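Local coordinates for protein 1d10 (Caenorhabditis elegans, PDB 1T9F) that is of unknown function but is an SDF2-like MIR-domain protein of beta-trefoil fold, probably routed through the secretory pathway, at residues Asp5-Thr8 against Cys9-Leu13. Residues are numbered along the deposited sequence; the frame is centred on the assembly and turned at random.
Sequences DFVT and CYSVL
Ser11 folds back onto Thr8 and grips its carbonyl oxygen twice. The hydroxyl OG of Ser11 donates to Thr8 O at 2.5 Å, a short bond that lies in the carbonyl plane. Ser11 N donates to Thr8 O at 3.2 Å, from above that plane, with an N-H...O angle of 151°. Ser11 OG sits between its own backbone N and carbonyl carbon (chi1 57°), which brings the hydroxyl round to Thr8 O. Ser11 CB also packs against Thr8 OG1, 3.5 Å away. With an alanine at Ser11 the OG bond is gone, and Thr8 O would probably be held by the backbone N alone. The backbone bond closes a type II beta turn from Thr8 to Ser11, with Tyr10 at its third position in a positive-phi conformation. The turn leads the chain into strand 12-17, the first strand of the six-stranded barrel of the beta-trefoil. The buried apolar part is Val7 against Leu13. Val7 CG1 meets Leu13 CD2 at 3.9 Å, and the two side chains cross at about a right angle. Val7 CG1 also lies 3.9 Å from Ser11 OG. Val7 and Ser11 both rest on Ile55 of strand 53-57. Cys9 points away overall, with CB still against Thr8, and is joined to Cys63 by a disulfide. The looser side is at Tyr10, which is partly exposed. Its CB points away from residues 5-8, and its ring meets Phe56 edge-to-face.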
loop_
_atom_site.group_PDB
_atom_site.type_symbol
_atom_site.label_atom_id
_atom_site.label_comp_id
_atom_site.label_asym_id
_atom_site.label_seq_id
_atom_site.Cartn_x
_atom_site.Cartn_y
_atom_site.Cartn_z
ATOM N N ASP A 5 -5.615 7.141 -19.156
ATOM C CA ASP A 5 -6.318 7.211 -17.879
ATOM C C ASP A 5 -5.317 6.818 -16.796
ATOM O O ASP A 5 -5.658 6.143 -15.823
ATOM C CB ASP A 5 -7.515 6.247 -17.866
ATOM C CG ASP A 5 -7.099 4.778 -17.917
ATOM O OD1 ASP A 5 -7.998 3.908 -17.918
ATOM O OD2 ASP A 5 -5.884 4.488 -17.956
ATOM N N PHE A 6 -4.074 7.252 -16.975
ATOM C CA PHE A 6 -3.001 6.927 -16.046
ATOM C C PHE A 6 -3.106 7.535 -14.656
ATOM O O PHE A 6 -3.749 8.560 -14.448
ATOM C CB PHE A 6 -1.645 7.293 -16.659
ATOM C CG PHE A 6 -1.606 8.658 -17.279
ATOM C CD1 PHE A 6 -1.790 9.798 -16.505
ATOM C CD2 PHE A 6 -1.380 8.804 -18.642
ATOM C CE1 PHE A 6 -1.748 11.071 -17.084
ATOM C CE2 PHE A 6 -1.336 10.068 -19.229
ATOM C CZ PHE A 6 -1.521 11.204 -18.447
ATOM N N VAL A 7 -2.460 6.869 -13.704
ATOM C CA VAL A 7 -2.430 7.304 -12.316
ATOM C C VAL A 7 -1.387 8.407 -12.238
ATOM O O VAL A 7 -0.294 8.268 -12.787
ATOM C CB VAL A 7 -2.020 6.141 -11.396
ATOM C CG1 VAL A 7 -2.020 6.596 -9.957
ATOM C CG2 VAL A 7 -2.973 4.969 -11.591
ATOM N N THR A 8 -1.718 9.494 -11.549
ATOM C CA THR A 8 -0.814 10.633 -11.459
ATOM C C THR A 8 -0.225 10.908 -10.082
ATOM O O THR A 8 -0.780 10.520 -9.053
ATOM C CB THR A 8 -1.517 11.908 -11.955
ATOM O OG1 THR A 8 -2.594 12.232 -11.068
ATOM C CG2 THR A 8 -2.077 11.690 -13.359
ATOM N N CYS A 9 0.901 11.607 -10.077
ATOM C CA CYS A 9 1.588 11.931 -8.841
ATOM C C CYS A 9 0.749 12.873 -7.978
ATOM O O CYS A 9 0.178 13.835 -8.476
ATOM C CB CYS A 9 2.939 12.552 -9.171
ATOM S SG CYS A 9 4.231 12.131 -7.971
ATOM N N TYR A 10 0.685 12.569 -6.686
ATOM C CA TYR A 10 -0.092 13.322 -5.701
ATOM C C TYR A 10 -1.595 13.101 -5.814
ATOM O O TYR A 10 -2.381 13.783 -5.156
ATOM C CB TYR A 10 0.227 14.820 -5.763
ATOM C CG TYR A 10 1.626 15.128 -5.293
ATOM C CD1 TYR A 10 2.060 14.721 -4.032
ATOM C CD2 TYR A 10 2.528 15.788 -6.119
ATOM C CE1 TYR A 10 3.363 14.960 -3.610
ATOM C CE2 TYR A 10 3.828 16.033 -5.710
ATOM C CZ TYR A 10 4.241 15.619 -4.457
ATOM O OH TYR A 10 5.532 15.864 -4.061
ATOM N N SER A 11 -2.005 12.158 -6.653
ATOM C CA SER A 11 -3.426 11.867 -6.765
ATOM C C SER A 11 -3.788 11.126 -5.475
ATOM O O SER A 11 -2.914 10.561 -4.816
ATOM C CB SER A 11 -3.700 10.990 -7.991
ATOM O OG SER A 11 -2.946 9.793 -7.939
ATOM N N VAL A 12 -5.062 11.152 -5.099
ATOM C CA VAL A 12 -5.520 10.473 -3.890
ATOM C C VAL A 12 -6.501 9.406 -4.329
ATOM O O VAL A 12 -7.446 9.699 -5.060
ATOM C CB VAL A 12 -6.259 11.427 -2.931
ATOM C CG1 VAL A 12 -6.797 10.651 -1.746
ATOM C CG2 VAL A 12 -5.323 12.510 -2.451
ATOM N N LEU A 13 -6.292 8.177 -3.880
ATOM C CA LEU A 13 -7.176 7.095 -4.282
ATOM C C LEU A 13 -7.201 5.921 -3.314
ATOM O O LEU A 13 -6.512 5.929 -2.296
ATOM C CB LEU A 13 -6.769 6.627 -5.682
ATOM C CG LEU A 13 -5.258 6.630 -5.918
ATOM C CD1 LEU A 13 -4.647 5.488 -5.161
ATOM C CD2 LEU A 13 -4.938 6.520 -7.395
#